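Local coordinates for endo-1,4-beta-xylanase D (Paenibacillus polymyxa, PDB 1W0N), which hydrolyses xylan and is represented here by its calcium-dependent carbohydrate-binding module, CBM36, which probably holds the enzyme on its polysaccharide substrate, at residues M20-G23 against G28-S31; Q107-A112 against D125-S130; L111-T114 against G118-D121. One frame throughout, in Å; residues are numbered along the deposited sequence. Where two conformers were deposited one is given.

Interaction 1 of 3, residues M20-G23 against G28-S31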
loop_
_atom_site.group_PDB
_atom_site.type_symbol
_atom_site.label_atom_id
_atom_site.label_comp_id
_atom_site.label_asym_id
_atom_site.label_seq_id
_atom_site.Cartn_x
_atom_site.Cartn_y
_atom_site.Cartn_z
ATOM N N MET A 20 3.634 9.206 4.703
ATOM C CA MET A 20 4.624 8.764 3.727
ATOM C C MET A 20 4.871 9.843 2.683
ATOM O O MET A 20 4.146 10.835 2.593
ATOM C CB MET A 20 4.122 7.480 3.044
ATOM C CG MET A 20 3.945 6.323 3.999
ATOM S SD MET A 20 3.347 4.899 3.081
ATOM C CE MET A 20 3.002 3.759 4.426
ATOM N N LYS A 21 5.899 9.636 1.864
ATOM C CA LYS A 21 6.094 10.451 0.681
ATOM C C LYS A 21 4.990 10.101 -0.326
ATOM O O LYS A 21 4.693 8.922 -0.525
ATOM C CB LYS A 21 7.461 10.190 0.062
ATOM C CG LYS A 21 7.792 11.065 -1.086
ATOM C CD LYS A 21 9.182 10.785 -1.612
ATOM C CE LYS A 21 9.516 11.567 -2.847
ATOM N NZ LYS A 21 9.252 12.999 -2.633
ATOM N N ILE A 22 4.377 11.121 -0.913
ATOM C CA ILE A 22 3.282 10.963 -1.862
ATOM C C ILE A 22 3.778 11.466 -3.184
ATOM O O ILE A 22 4.249 12.608 -3.278
ATOM C CB ILE A 22 2.050 11.749 -1.401
ATOM C CG1 ILE A 22 1.587 11.320 -0.021
ATOM C CG2 ILE A 22 0.931 11.604 -2.426
ATOM C CD1 ILE A 22 0.549 12.197 0.605
ATOM N N GLY A 23 3.668 10.671 -4.241
ATOM C CA GLY A 23 4.088 11.093 -5.546
ATOM C C GLY A 23 3.135 10.683 -6.632
ATOM O O GLY A 23 2.192 9.934 -6.408
ATOM N N GLY A 28 -2.895 12.044 -3.485
ATOM C CA GLY A 28 -2.979 13.045 -2.441
ATOM C C GLY A 28 -3.622 12.510 -1.196
ATOM O O GLY A 28 -4.315 11.480 -1.210
ATOM N N LYS A 29 -3.409 13.227 -0.098
ATOM C CA LYS A 29 -4.019 12.905 1.173
ATOM C C LYS A 29 -5.537 12.976 1.078
ATOM O O LYS A 29 -6.093 13.858 0.426
ATOM C CB LYS A 29 -3.546 13.869 2.260
ATOM C CG LYS A 29 -2.109 13.762 2.651
ATOM C CD LYS A 29 -1.778 14.712 3.792
ATOM C CE LYS A 29 -0.321 14.754 4.151
ATOM N NZ LYS A 29 -0.078 15.516 5.398
ATOM N N ILE A 30 -6.177 12.056 1.783
ATOM C CA ILE A 30 -7.623 11.984 1.888
ATOM C C ILE A 30 -8.032 11.944 3.348
ATOM O O ILE A 30 -7.243 11.571 4.230
ATOM C CB ILE A 30 -8.187 10.747 1.146
ATOM C CG1 ILE A 30 -7.642 9.437 1.740
ATOM C CG2 ILE A 30 -7.901 10.867 -0.340
ATOM C CD1 ILE A 30 -8.194 8.173 1.114
ATOM N N SER A 31 -9.300 12.309 3.584
ATOM C CA SER A 31 -9.934 12.183 4.879
ATOM C C SER A 31 -11.073 11.175 4.879
ATOM O O SER A 31 -11.452 10.721 5.964
ATOM C CB SER A 31 -10.473 13.547 5.317
ATOM O OG SER A 31 -11.276 14.120 4.317
#

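Interaction 2 of 3, residues Q107-A112 against D125-S130. With CA (calcium ion), chain B.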
loop_
_atom_site.group_PDB
_atom_site.type_symbol
_atom_site.label_atom_id
_atom_site.label_comp_id
_atom_site.label_asym_id
_atom_site.label_seq_id
_atom_site.Cartn_x
_atom_site.Cartn_y
_atom_site.Cartn_z
ATOM N N GLN A 107 15.268 -0.445 3.432
ATOM C CA GLN A 107 14.574 -0.802 2.200
ATOM C C GLN A 107 13.432 0.173 1.956
ATOM O O GLN A 107 12.657 0.493 2.848
ATOM C CB GLN A 107 14.007 -2.214 2.299
ATOM C CG GLN A 107 15.087 -3.288 2.486
ATOM C CD GLN A 107 16.091 -3.356 1.335
ATOM O OE1 GLN A 107 15.761 -3.040 0.205
ATOM N NE2 GLN A 107 17.292 -3.760 1.630
ATOM N N GLU A 108 13.312 0.604 0.698
ATOM C CA GLU A 108 12.161 1.391 0.313
ATOM C C GLU A 108 10.923 0.521 0.327
ATOM O O GLU A 108 10.916 -0.586 -0.217
ATOM C CB GLU A 108 12.331 1.951 -1.089
ATOM C CG GLU A 108 11.121 2.781 -1.539
ATOM C CD GLU A 108 11.155 3.062 -2.998
ATOM O OE1 GLU A 108 10.982 2.125 -3.885
ATOM O OE2 GLU A 108 11.322 4.208 -3.388
ATOM N N ILE A 109 9.857 1.049 0.946
ATOM C CA ILE A 109 8.530 0.457 0.910
ATOM C C ILE A 109 7.675 1.345 0.030
ATOM O O ILE A 109 7.621 2.566 0.255
ATOM C CB ILE A 109 7.921 0.398 2.326
ATOM C CG1 ILE A 109 8.874 -0.232 3.340
ATOM C CG2 ILE A 109 6.566 -0.312 2.301
ATOM C CD1 ILE A 109 9.396 -1.597 2.984
ATOM N N LYS A 110 7.031 0.782 -0.979
ATOM C CA LYS A 110 6.202 1.564 -1.888
ATOM C C LYS A 110 4.886 0.835 -2.116
ATOM O O LYS A 110 4.861 -0.395 -2.283
ATOM C CB LYS A 110 6.939 1.802 -3.190
ATOM C CG LYS A 110 6.177 2.586 -4.238
ATOM C CD LYS A 110 6.994 2.941 -5.427
ATOM C CE LYS A 110 7.315 1.823 -6.292
ATOM N NZ LYS A 110 7.946 2.373 -7.501
ATOM N N LEU A 111 3.794 1.599 -2.121
ATOM C CA LEU A 111 2.490 1.107 -2.546
ATOM C C LEU A 111 2.090 1.887 -3.795
ATOM O O LEU A 111 2.196 3.129 -3.845
ATOM C CB LEU A 111 1.454 1.307 -1.435
ATOM C CG LEU A 111 1.690 0.483 -0.167
ATOM C CD1 LEU A 111 0.864 1.030 1.002
ATOM C CD2 LEU A 111 1.360 -0.989 -0.366
ATOM N N ALA A 112 1.610 1.186 -4.815
ATOM C CA ALA A 112 1.180 1.800 -6.095
ATOM C C ALA A 112 0.114 0.940 -6.692
ATOM O O ALA A 112 0.062 -0.256 -6.445
ATOM C CB ALA A 112 2.340 1.921 -7.059
ATOM N N ASP A 125 -4.962 3.394 4.033
ATOM C CA ASP A 125 -5.015 3.968 5.385
ATOM C C ASP A 125 -3.647 3.876 6.076
ATOM O O ASP A 125 -3.099 4.886 6.534
ATOM C CB ASP A 125 -6.108 3.231 6.165
ATOM C CG ASP A 125 -6.369 3.772 7.555
ATOM O OD1 ASP A 125 -5.678 4.725 7.965
ATOM O OD2 ASP A 125 -7.260 3.229 8.250
ATOM N N PHE A 126 -3.113 2.661 6.150
ATOM C CA PHE A 126 -1.844 2.406 6.825
ATOM C C PHE A 126 -1.320 1.054 6.356
ATOM O O PHE A 126 -2.062 0.244 5.779
ATOM C CB PHE A 126 -1.994 2.412 8.358
ATOM C CG PHE A 126 -2.926 1.357 8.901
ATOM C CD1 PHE A 126 -2.538 0.011 8.998
ATOM C CD2 PHE A 126 -4.190 1.728 9.354
ATOM C CE1 PHE A 126 -3.397 -0.955 9.526
ATOM C CE2 PHE A 126 -5.045 0.770 9.919
ATOM C CZ PHE A 126 -4.640 -0.567 9.986
ATOM N N ILE A 127 -0.038 0.828 6.669
ATOM C CA ILE A 127 0.613 -0.459 6.503
ATOM C C ILE A 127 1.116 -0.914 7.869
ATOM O O ILE A 127 1.512 -0.100 8.703
ATOM C CB ILE A 127 1.773 -0.368 5.468
ATOM C CG1 ILE A 127 2.325 -1.749 5.102
ATOM C CG2 ILE A 127 2.885 0.554 5.952
ATOM C CD1 ILE A 127 3.086 -1.758 3.788
ATOM N N GLU A 128 1.105 -2.235 8.082
ATOM C CA GLU A 128 1.590 -2.815 9.325
ATOM C C GLU A 128 2.449 -4.029 9.000
ATOM O O GLU A 128 2.017 -4.952 8.329
ATOM C CB GLU A 128 0.415 -3.252 10.212
ATOM C CG GLU A 128 0.798 -3.522 11.616
ATOM C CD GLU A 128 -0.238 -4.369 12.393
ATOM O OE1 GLU A 128 -1.259 -4.843 11.892
ATOM O OE2 GLU A 128 0.017 -4.681 13.584
ATOM N N PHE A 129 3.678 -4.040 9.545
ATOM C CA PHE A 129 4.582 -5.169 9.461
ATOM C C PHE A 129 4.621 -5.893 10.774
ATOM O O PHE A 129 4.652 -5.285 11.847
ATOM C CB PHE A 129 6.016 -4.665 9.161
ATOM C CG PHE A 129 6.175 -4.086 7.788
ATOM C CD1 PHE A 129 5.945 -2.740 7.532
ATOM C CD2 PHE A 129 6.576 -4.891 6.739
ATOM C CE1 PHE A 129 6.082 -2.246 6.223
ATOM C CE2 PHE A 129 6.737 -4.400 5.479
ATOM C CZ PHE A 129 6.450 -3.080 5.212
ATOM N N SER A 130 4.658 -7.234 10.701
ATOM C CA SER A 130 4.801 -8.044 11.878
ATOM C C SER A 130 5.604 -9.286 11.521
ATOM O O SER A 130 5.785 -9.625 10.352
ATOM C CB SER A 130 3.449 -8.427 12.432
ATOM O OG SER A 130 2.694 -9.137 11.502
HETATM CA CA CA B . -4.273 6.521 8.073
HETATM O O HOH W 1 -5.653 6.946 10.011
#

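Interaction 3 of 3, residues L111-T114 against G118-D121. With MG (magnesium ion), chain C.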
loop_
_atom_site.group_PDB
_atom_site.type_symbol
_atom_site.label_atom_id
_atom_site.label_comp_id
_atom_site.label_asym_id
_atom_site.label_seq_id
_atom_site.Cartn_x
_atom_site.Cartn_y
_atom_site.Cartn_z
ATOM N N LEU A 111 3.794 1.599 -2.121
ATOM C CA LEU A 111 2.490 1.107 -2.546
ATOM C C LEU A 111 2.090 1.887 -3.795
ATOM O O LEU A 111 2.196 3.129 -3.845
ATOM C CB LEU A 111 1.454 1.307 -1.435
ATOM C CG LEU A 111 1.690 0.483 -0.167
ATOM C CD1 LEU A 111 0.864 1.030 1.002
ATOM C CD2 LEU A 111 1.360 -0.989 -0.366
ATOM N N ALA A 112 1.610 1.186 -4.815
ATOM C CA ALA A 112 1.180 1.800 -6.095
ATOM C C ALA A 112 0.114 0.940 -6.692
ATOM O O ALA A 112 0.062 -0.256 -6.445
ATOM C CB ALA A 112 2.340 1.921 -7.059
ATOM N N LEU A 113 -0.788 1.465 -7.520
ATOM C CA LEU A 113 -1.768 0.627 -8.205
ATOM C C LEU A 113 -1.088 -0.432 -9.051
ATOM O O LEU A 113 -0.089 -0.161 -9.724
ATOM C CB LEU A 113 -2.692 1.460 -9.079
ATOM C CG LEU A 113 -3.652 2.406 -8.372
ATOM C CD1 LEU A 113 -4.454 3.195 -9.363
ATOM C CD2 LEU A 113 -4.561 1.716 -7.436
ATOM N N THR A 114 -1.660 -1.632 -9.072
ATOM C CA THR A 114 -1.162 -2.713 -9.892
ATOM C C THR A 114 -1.275 -2.393 -11.421
ATOM O O THR A 114 -0.428 -2.770 -12.195
ATOM C CB THR A 114 -1.910 -4.024 -9.434
ATOM O OG1 THR A 114 -1.765 -4.271 -8.057
ATOM C CG2 THR A 114 -1.494 -5.244 -10.152
ATOM N N GLY A 118 -7.091 -1.281 -15.257
ATOM C CA GLY A 118 -7.595 -2.559 -14.926
ATOM C C GLY A 118 -8.390 -2.351 -13.736
ATOM O O GLY A 118 -9.360 -3.138 -13.608
ATOM N N THR A 119 -8.090 -1.318 -12.812
ATOM C CA THR A 119 -8.829 -1.285 -11.679
ATOM C C THR A 119 -9.322 0.073 -11.252
ATOM O O THR A 119 -8.953 1.072 -11.866
ATOM C CB THR A 119 -8.049 -1.831 -10.540
ATOM O OG1 THR A 119 -7.142 -0.869 -10.013
ATOM C CG2 THR A 119 -7.258 -3.069 -10.854
ATOM N N TRP A 120 -10.169 0.109 -10.249
ATOM C CA TRP A 120 -10.636 1.332 -9.650
ATOM C C TRP A 120 -9.493 1.950 -8.842
ATOM O O TRP A 120 -8.351 1.522 -8.882
ATOM C CB TRP A 120 -11.884 1.031 -8.826
ATOM C CG TRP A 120 -13.036 0.613 -9.680
ATOM C CD1 TRP A 120 -13.588 -0.615 -9.758
ATOM C CD2 TRP A 120 -13.746 1.447 -10.601
ATOM N NE1 TRP A 120 -14.612 -0.611 -10.656
ATOM C CE2 TRP A 120 -14.722 0.644 -11.200
ATOM C CE3 TRP A 120 -13.647 2.794 -10.975
ATOM C CZ2 TRP A 120 -15.626 1.150 -12.165
ATOM C CZ3 TRP A 120 -14.520 3.277 -11.923
ATOM C CH2 TRP A 120 -15.498 2.455 -12.505
ATOM N N ASP A 121 -9.816 3.014 -8.135
ATOM C CA ASP A 121 -8.821 3.737 -7.370
ATOM C C ASP A 121 -8.751 3.178 -5.968
ATOM O O ASP A 121 -9.733 2.649 -5.444
ATOM C CB ASP A 121 -9.162 5.214 -7.400
ATOM C CG ASP A 121 -9.189 5.731 -8.821
ATOM O OD1 ASP A 121 -8.340 5.236 -9.606
ATOM O OD2 ASP A 121 -10.024 6.605 -9.160
HETATM MG MG MG C . -7.898 5.344 -11.580
HETATM O O HOH W 2 -7.234 3.396 -11.514
HETATM O O HOH W 3 -8.812 7.211 -11.503
HETATM O O HOH W 4 -7.468 5.576 -13.575
HETATM O O HOH W 5 -9.752 4.505 -12.130
#

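Interaction 1 of 3, residues M20-G23 against G28-S31
Ile22 is the one residue of 20-23 that touches 28-31, reaching across to Gly28 with one branch and to Lys29 with the other. Its CG2 methyl lies against bare backbone, 4.0 Å from Gly28 N, where the glycine contributes no side chain of its own. The longer branch goes to the neighbouring residue. With CG1 anti to the carbonyl carbon (chi1 -58°) and the chain extended beyond it, Ile22 CD1 comes to 3.7 Å from Lys29 CG. The two side chains cross at about a right angle, and the touch on the lysine falls at CG. Beyond CG the lysine chain stays extended, and Lys29 NZ ends up 5.9 Å from Ile22 CD1. This is a van der Waals contact at the surface, of methyls on backbone and on the CG methylene of Lys29.

Although only four residues separate them, the two strands do not pair as a hairpin; Ile22 CA and Gly28 CA are 6.6 Å apart. Each takes its backbone bonds elsewhere. Strand 21-23 bonds to strand 45-52 at the margin of the five-stranded sheet, whereas strand 28-30 bonds to strand 36-39 of the other sheet; Val37 of that strand also packs on Ile22.

Interaction 2 of 3, residues Q107-A112 against D125-S130
The hydrophobic core between the two sheets of the module is where Ile109 meets Ile127 and Phe129. All three are buried, and their CB atoms point into the interface. Ile109 sets its carbons around the far end of the phenylalanine ring: Ile109 CD1 and Ile109 CG2 each stand 4.0 Å from Phe129 CZ, with CG1 only a little farther off. The two side chains come from opposite directions, and CD1 approaches the ring obliquely. Ile109 CG2 does double duty, also touching Ile127 CD1 at 4.1 Å. The torsion of Ile127 helps: CG1 is anti to the backbone N (chi1 -171°), which sends CD1 across towards the facing sheet. Leu111, two residues on, continues the same apolar row more loosely, its CD1 4.5 Å from Ile127 CD1.

This is the face-to-face packing of a beta-sandwich, as in the jelly-roll modules of the family 6 relatives. Strand 107-113 lies in the middle of one sheet, strand 122-130 belongs to the other, and side chains alone bridge them. Phe129 is further fixed by an edge-to-face stack with Phe52. Cut back to an alanine, Ile109 would probably lose its grip on Phe129 CZ and leave Ile127 CD1 without its methyl partner from the facing sheet.

Toward its start, strand 122-130 contributes to a calcium site. Asp125 grips the ion twice, through OD1 at 2.3 Å and its own backbone O at 2.5 Å, while water 1 binds at 2.4 Å. Glu16, Glu18 and Asp35 supply the other protein ligands, and a salt bridge from Asp125 OD2 to Arg62 probably helps to fix the carboxylate oxygen that does not bind the metal.

Interaction 3 of 3, residues L111-T114 against G118-D121
Leu113 points its forked end at the loop 118-121, and each methyl finds a different neighbour. CD2 faces the backbone and the threonine: Leu113 CD2 is 4.1 Å from Trp120 O and slightly farther from Thr119 OG1. CD1 is turned to the aspartate, 4.4 Å from Asp121 OD1. The leucine gets there as an extended arm, its CG anti to the carbonyl carbon (chi1 -68°) and CD1 carrying the chain on outward, with CD2 branching off toward Trp120 O; Ala122 packs on the leucine too.

Thr119 approaches from the loop with its CB towards the leucine, but its hydroxyl is spent locally. Thr119 OG1 donates to Trp120 O over 2.9 Å, in the carbonyl plane and on a lone pair, with an angle of 134° at the oxygen. That bond ties the threonine side chain to the carbonyl of the following residue, the same oxygen that Leu113 CD2 approaches. Trp120 has its CB directed away from the strand, and its side chain packs on Ser66 and Asn67.

Asp121 behaves differently: its CB heads away from the strand, yet the carboxylate turns back far enough to bring OD1 near the leucine. OD1 also binds magnesium at 2.0 Å. Asp121 OD2 stays 3.5 Å from the metal, so the carboxylate is a one-oxygen ligand, and OD2 instead accepts a hydrogen bond from metal-bound water 3 at 2.7 Å. Water 2, another ligand, is hydrogen-bonded to Thr119 O.

The protein supplies two of the six ligands, Asp121 OD1, with Leu113 CD1 loosely beside it, and Tyr40 O. The other four are waters, which sugar hydroxyls could probably replace; the magnesium may stand where calcium binds when this calcium-dependent module takes up xylan.

How the interactions relate
Interaction 1 comes first along the chain and closes before the other two, which both start from strand 107-113 and share Leu111 and Ala112. The centres form a spread triangle, interaction 1 about 13 Å from interaction 2, and interaction 3 about 15 Å from either. Interaction 2 lies deep in the beta-sandwich; the others lie nearer its surface. Interaction 1 joins it directly, Met20 CE packing 3.6 Å from Ile127 CG2. Interactions 2 and 3 are linked through the chain. Strands that pack in this core also lead to the two metal sites: strand 122-130 carries Asp125 to calcium, and the loop between 107-113 and 122-130 carries Asp121 to magnesium.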